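Local coordinates for protein ZmpA Glycopeptidase (Clostridium perfringens, PDB 6XSX) that probably acts as a zinc-dependent glycopeptidase that cuts the protein backbone of glycoproteins, this chain being its M60 catalytic module, at residues A[179-188]-A[206-217]. Numbering follows the deposited sequence.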
ATOM      1  N   PHE A 179      -1.154  15.560  17.935  1.00 17.20           N
ATOM      2  CA  PHE A 179       0.225  15.112  18.084  1.00 18.11           C
ATOM      3  C   PHE A 179       0.744  14.606  16.741  1.00 18.29           C
ATOM      4  O   PHE A 179       0.067  13.816  16.074  1.00 18.22           O
ATOM      5  CB  PHE A 179       0.322  14.009  19.144  1.00 18.29           C
ATOM      6  CG  PHE A 179       1.686  13.384  19.264  1.00 18.17           C
ATOM      7  CD1 PHE A 179       2.724  14.054  19.901  1.00 19.03           C
ATOM      8  CD2 PHE A 179       1.939  12.129  18.734  1.00 17.99           C
ATOM      9  CE1 PHE A 179       3.985  13.480  20.000  1.00 18.86           C
ATOM     10  CE2 PHE A 179       3.200  11.558  18.824  1.00 17.71           C
ATOM     11  CZ  PHE A 179       4.219  12.228  19.468  1.00 18.86           C
ATOM     12  N   ASP A 180       1.948  15.059  16.352  1.00 17.82           N
ATOM     13  CA  ASP A 180       2.531  14.667  15.073  1.00 17.74           C
ATOM     14  C   ASP A 180       3.813  13.874  15.292  1.00 18.17           C
ATOM     15  O   ASP A 180       4.628  14.255  16.126  1.00 18.43           O
ATOM     16  CB  ASP A 180       2.851  15.870  14.178  1.00 16.82           C
ATOM     17  CG  ASP A 180       1.654  16.474  13.455  1.00 16.54           C
ATOM     18  OD1 ASP A 180       0.630  15.781  13.331  1.00 16.62           O
ATOM     19  OD2 ASP A 180       1.757  17.633  13.004  1.00 16.10           O
ATOM     20  N   VAL A 181       4.000  12.813  14.491  1.00 17.86           N
ATOM     21  CA  VAL A 181       5.291  12.149  14.370  1.00 17.50           C
ATOM     22  C   VAL A 181       5.832  12.377  12.961  1.00 18.07           C
ATOM     23  O   VAL A 181       5.216  11.936  11.985  1.00 18.04           O
ATOM     24  CB  VAL A 181       5.203  10.634  14.641  1.00 16.81           C
ATOM     25  CG1 VAL A 181       6.587   9.988  14.642  1.00 16.40           C
ATOM     26  CG2 VAL A 181       4.450  10.319  15.927  1.00 16.64           C
ATOM     27  N   PHE A 182       6.993  13.043  12.883  1.00 17.79           N
ATOM     28  CA  PHE A 182       7.743  13.201  11.646  1.00 19.10           C
ATOM     29  C   PHE A 182       8.884  12.194  11.613  1.00 19.42           C
ATOM     30  O   PHE A 182       9.749  12.200  12.490  1.00 19.75           O
ATOM     31  CB  PHE A 182       8.343  14.605  11.542  1.00 19.28           C
ATOM     32  CG  PHE A 182       7.320  15.707  11.609  1.00 20.00           C
ATOM     33  CD1 PHE A 182       6.846  16.299  10.451  1.00 19.99           C
ATOM     34  CD2 PHE A 182       6.818  16.138  12.830  1.00 20.08           C
ATOM     35  CE1 PHE A 182       5.891  17.307  10.515  1.00 20.75           C
ATOM     36  CE2 PHE A 182       5.869  17.150  12.891  1.00 20.69           C
ATOM     37  CZ  PHE A 182       5.408  17.732  11.733  1.00 20.14           C
ATOM     38  N   SER A 183       8.863  11.334  10.590  1.00 19.66           N
ATOM     39  CA  SER A 183       9.963  10.421  10.325  1.00 19.30           C
ATOM     40  C   SER A 183      10.819  11.029   9.218  1.00 19.97           C
ATOM     41  O   SER A 183      10.647  12.206   8.900  1.00 19.99           O
ATOM     42  CB  SER A 183       9.436   9.054   9.966  1.00 18.77           C
ATOM     43  OG  SER A 183       8.777   9.079   8.704  1.00 17.69           O
ATOM     44  N   ASP A 184      11.734  10.246   8.629  1.00 19.93           N
ATOM     45  CA  ASP A 184      12.482  10.761   7.491  1.00 20.38           C
ATOM     46  C   ASP A 184      11.528  11.040   6.331  1.00 20.48           C
ATOM     47  O   ASP A 184      11.663  12.059   5.646  1.00 19.37           O
ATOM     48  CB  ASP A 184      13.660   9.864   7.095  1.00 20.96           C
ATOM     49  CG  ASP A 184      14.759   9.813   8.151  1.00 22.52           C
ATOM     50  OD1 ASP A 184      14.886  10.789   8.928  1.00 22.30           O
ATOM     51  OD2 ASP A 184      15.470   8.797   8.203  1.00 23.29           O
ATOM     52  N   LYS A 185      10.544  10.148   6.150  1.00 20.00           N
ATOM     53  CA  LYS A 185       9.785  10.136   4.908  1.00 20.24           C
ATOM     54  C   LYS A 185       8.292  10.301   5.156  1.00 19.06           C
ATOM     55  O   LYS A 185       7.530  10.334   4.200  1.00 18.51           O
ATOM     56  CB  LYS A 185      10.045   8.850   4.107  1.00 21.66           C
ATOM     57  CG  LYS A 185      11.482   8.635   3.626  1.00 23.54           C
ATOM     58  CD  LYS A 185      12.030   9.698   2.681  1.00 24.68           C
ATOM     59  CE  LYS A 185      11.342   9.724   1.328  1.00 26.78           C
ATOM     60  NZ  LYS A 185      12.099  10.532   0.341  1.00 27.24           N
ATOM     61  N   THR A 186       7.858  10.369   6.425  1.00 19.53           N
ATOM     62  CA  THR A 186       6.425  10.358   6.684  1.00 18.58           C
ATOM     63  C   THR A 186       6.020  11.336   7.781  1.00 18.07           C
ATOM     64  O   THR A 186       6.857  11.838   8.548  1.00 17.84           O
ATOM     65  CB  THR A 186       5.889   8.964   7.050  1.00 19.52           C
ATOM     66  OG1 THR A 186       6.084   8.781   8.454  1.00 19.40           O
ATOM     67  CG2 THR A 186       6.521   7.830   6.267  1.00 19.55           C
ATOM     68  N   LEU A 187       4.701  11.563   7.828  1.00 16.81           N
ATOM     69  CA  LEU A 187       4.011  12.244   8.912  1.00 17.42           C
ATOM     70  C   LEU A 187       2.844  11.370   9.370  1.00 17.32           C
ATOM     71  O   LEU A 187       2.080  10.843   8.554  1.00 17.54           O
ATOM     72  CB  LEU A 187       3.531  13.631   8.452  1.00 16.79           C
ATOM     73  CG  LEU A 187       2.518  14.338   9.363  1.00 17.77           C
ATOM     74  CD1 LEU A 187       3.065  14.520  10.775  1.00 17.52           C
ATOM     75  CD2 LEU A 187       2.087  15.684   8.783  1.00 16.52           C
ATOM     76  N   VAL A 188       2.756  11.179  10.689  1.00 16.76           N
ATOM     77  CA  VAL A 188       1.589  10.572  11.308  1.00 16.36           C
ATOM     78  C   VAL A 188       0.945  11.629  12.208  1.00 17.49           C
ATOM     79  O   VAL A 188       1.562  12.095  13.166  1.00 17.35           O
ATOM     80  CB  VAL A 188       1.963   9.299  12.100  1.00 16.60           C
ATOM     81  CG1 VAL A 188       0.800   8.777  12.933  1.00 16.37           C
ATOM     82  CG2 VAL A 188       2.504   8.196  11.197  1.00 15.96           C
ATOM     83  N   PRO A 206       7.109   7.228  20.637  1.00 23.73           N
ATOM     84  CA  PRO A 206       7.005   7.788  19.289  1.00 22.57           C
ATOM     85  C   PRO A 206       8.189   7.485  18.376  1.00 22.48           C
ATOM     86  O   PRO A 206       8.021   7.426  17.159  1.00 23.66           O
ATOM     87  CB  PRO A 206       6.876   9.309  19.488  1.00 22.73           C
ATOM     88  CG  PRO A 206       7.218   9.561  20.945  1.00 24.32           C
ATOM     89  CD  PRO A 206       6.997   8.253  21.684  1.00 22.47           C
ATOM     90  N   SER A 207       9.388   7.311  18.948  1.00 20.87           N
ATOM     91  CA  SER A 207      10.554   7.016  18.128  1.00 21.18           C
ATOM     92  C   SER A 207      10.309   5.770  17.276  1.00 21.97           C
ATOM     93  O   SER A 207      10.808   5.674  16.152  1.00 21.46           O
ATOM     94  CB  SER A 207      11.801   6.873  18.956  1.00 20.63           C
ATOM     95  OG  SER A 207      11.659   5.780  19.851  1.00 20.68           O
ATOM     96  N   GLU A 208       9.513   4.836  17.815  1.00 22.06           N
ATOM     97  CA  GLU A 208       9.188   3.590  17.136  1.00 22.81           C
ATOM     98  C   GLU A 208       8.149   3.822  16.033  1.00 21.63           C
ATOM     99  O   GLU A 208       8.191   3.179  14.979  1.00 20.06           O
ATOM    100  CB  GLU A 208       8.684   2.565  18.148  1.00 24.33           C
ATOM    101  CG  GLU A 208       8.312   1.242  17.509  1.00 28.40           C
ATOM    102  CD  GLU A 208       7.828   0.190  18.494  1.00 31.59           C
ATOM    103  OE1 GLU A 208       7.054   0.543  19.416  1.00 34.23           O
ATOM    104  OE2 GLU A 208       8.228  -0.983  18.337  1.00 34.23           O
ATOM    105  N   THR A 209       7.211   4.739  16.289  1.00 19.70           N
ATOM    106  CA  THR A 209       6.240   5.122  15.277  1.00 19.54           C
ATOM    107  C   THR A 209       6.977   5.616  14.037  1.00 18.22           C
ATOM    108  O   THR A 209       6.613   5.268  12.920  1.00 18.17           O
ATOM    109  CB  THR A 209       5.282   6.219  15.769  1.00 18.74           C
ATOM    110  OG1 THR A 209       4.544   5.658  16.852  1.00 18.23           O
ATOM    111  CG2 THR A 209       4.324   6.668  14.684  1.00 18.09           C
ATOM    112  N   ALA A 210       8.025   6.415  14.259  1.00 19.11           N
ATOM    113  CA  ALA A 210       8.744   7.065  13.177  1.00 18.92           C
ATOM    114  C   ALA A 210       9.568   6.035  12.413  1.00 20.04           C
ATOM    115  O   ALA A 210       9.592   6.039  11.178  1.00 19.34           O
ATOM    116  CB  ALA A 210       9.630   8.162  13.726  1.00 19.86           C
ATOM    117  N   ASN A 211      10.253   5.164  13.160  1.00 19.61           N
ATOM    118  CA  ASN A 211      11.165   4.213  12.539  1.00 20.52           C
ATOM    119  C   ASN A 211      10.385   3.225  11.675  1.00 20.16           C
ATOM    120  O   ASN A 211      10.817   2.867  10.577  1.00 19.05           O
ATOM    121  CB  ASN A 211      12.066   3.527  13.573  1.00 21.10           C
ATOM    122  CG  ASN A 211      13.248   4.388  13.974  1.00 22.37           C
ATOM    123  OD1 ASN A 211      13.671   5.271  13.231  1.00 22.71           O
ATOM    124  ND2 ASN A 211      13.797   4.134  15.150  1.00 23.87           N
ATOM    125  N   LYS A 212       9.215   2.821  12.174  1.00 20.54           N
ATOM    126  CA  LYS A 212       8.403   1.831  11.492  1.00 20.99           C
ATOM    127  C   LYS A 212       7.792   2.443  10.234  1.00 20.81           C
ATOM    128  O   LYS A 212       7.692   1.771   9.206  1.00 21.04           O
ATOM    129  CB  LYS A 212       7.374   1.231  12.455  1.00 22.80           C
ATOM    130  CG  LYS A 212       7.964   0.257  13.468  1.00 25.21           C
ATOM    131  CD  LYS A 212       6.916  -0.515  14.237  1.00 27.74           C
ATOM    132  CE  LYS A 212       7.512  -1.655  15.036  1.00 30.27           C
ATOM    133  NZ  LYS A 212       6.454  -2.467  15.682  1.00 32.85           N
ATOM    134  N   SER A 213       7.395   3.720  10.327  1.00 20.22           N
ATOM    135  CA  SER A 213       6.836   4.429   9.185  1.00 19.38           C
ATOM    136  C   SER A 213       7.842   4.436   8.039  1.00 19.40           C
ATOM    137  O   SER A 213       7.478   4.213   6.892  1.00 18.03           O
ATOM    138  CB  SER A 213       6.426   5.838   9.553  1.00 19.89           C
ATOM    139  OG  SER A 213       5.418   5.838  10.557  1.00 18.97           O
ATOM    140  N   ASP A 214       9.114   4.699   8.374  1.00 19.74           N
ATOM    141  CA  ASP A 214      10.183   4.765   7.388  1.00 20.04           C
ATOM    142  C   ASP A 214      10.379   3.398   6.737  1.00 20.57           C
ATOM    143  O   ASP A 214      10.585   3.316   5.529  1.00 21.09           O
ATOM    144  CB  ASP A 214      11.475   5.349   7.977  1.00 19.19           C
ATOM    145  CG  ASP A 214      11.428   6.862   8.103  1.00 19.81           C
ATOM    146  OD1 ASP A 214      10.591   7.478   7.411  1.00 18.99           O
ATOM    147  OD2 ASP A 214      12.213   7.419   8.900  1.00 19.46           O
ATOM    148  N   GLU A 215      10.306   2.337   7.546  1.00 21.86           N
ATOM    149  CA  GLU A 215      10.459   0.978   7.050  1.00 22.77           C
ATOM    150  C   GLU A 215       9.354   0.668   6.039  1.00 21.79           C
ATOM    151  O   GLU A 215       9.600  -0.061   5.084  1.00 21.45           O
ATOM    152  CB  GLU A 215      10.446  -0.042   8.195  1.00 25.81           C
ATOM    153  CG  GLU A 215      11.735  -0.093   9.006  1.00 31.23           C
ATOM    154  CD  GLU A 215      12.996  -0.491   8.246  1.00 36.85           C
ATOM    155  OE1 GLU A 215      12.879  -1.009   7.118  1.00 40.43           O
ATOM    156  OE2 GLU A 215      14.100  -0.284   8.781  1.00 42.52           O
ATOM    157  N   VAL A 216       8.138   1.192   6.267  1.00 19.72           N
ATOM    158  CA  VAL A 216       7.029   0.918   5.362  1.00 19.24           C
ATOM    159  C   VAL A 216       7.312   1.550   3.996  1.00 20.20           C
ATOM    160  O   VAL A 216       7.122   0.894   2.971  1.00 18.71           O
ATOM    161  CB  VAL A 216       5.670   1.362   5.938  1.00 19.04           C
ATOM    162  CG1 VAL A 216       4.565   1.352   4.895  1.00 18.41           C
ATOM    163  CG2 VAL A 216       5.263   0.514   7.133  1.00 18.42           C
ATOM    164  N   ILE A 217       7.786   2.810   3.989  1.00 20.37           N
ATOM    165  CA  ILE A 217       8.047   3.524   2.743  1.00 21.17           C
ATOM    166  C   ILE A 217       9.200   2.858   1.987  1.00 21.36           C
ATOM    167  O   ILE A 217       9.136   2.698   0.767  1.00 21.84           O
ATOM    168  CB  ILE A 217       8.298   5.032   2.982  1.00 20.59           C
ATOM    169  CG1 ILE A 217       7.078   5.729   3.592  1.00 19.74           C
ATOM    170  CG2 ILE A 217       8.759   5.719   1.695  1.00 19.92           C
ATOM    171  CD1 ILE A 217       5.871   5.758   2.680  1.00 19.96           C
TER
HETATM  172  O   HOH W   1       6.080   9.047  11.412  1.00 21.45           O
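V181 sets CG1 against CB of A210, 3.7 Å away, where a beta-hairpin of the M60 peptidase domain packs on the first part of helix 206-224. Strands 179-182 and 186-190 form the hairpin, within a mixed sheet. The buried side is mostly apolar and close. The methyls of V181 lie against CG2 of T209, and CB of P206 meets the ring edge of F179. Y199 of helix 192-202 also covers F179, V181 and P206. Farther along the helix, T186 CG2 and I217 CG1 are tightly packed at 3.4 Å. The polar exception is a water that joins V181 O to T186 OG1 and weakly to S213 OG.

The turn is the more open, polar side. D184 is exposed, and its OD2 lies 3.6 Å from OD2 of D214. These like charges probably repel, and the salt bridge of K150 to D214 OD2 probably offsets this. With CG beside its backbone N (chi1 -78°), D214 brings its carboxylate to the turn. D184 N donates to the syn lone pair of D214 OD2 at 2.9 Å. D214 OD1 takes two bonds from opposite faces of the carboxylate: K185 N at 3.0 Å, and S183 OG at 2.7 Å, the latter 47° out of the plane.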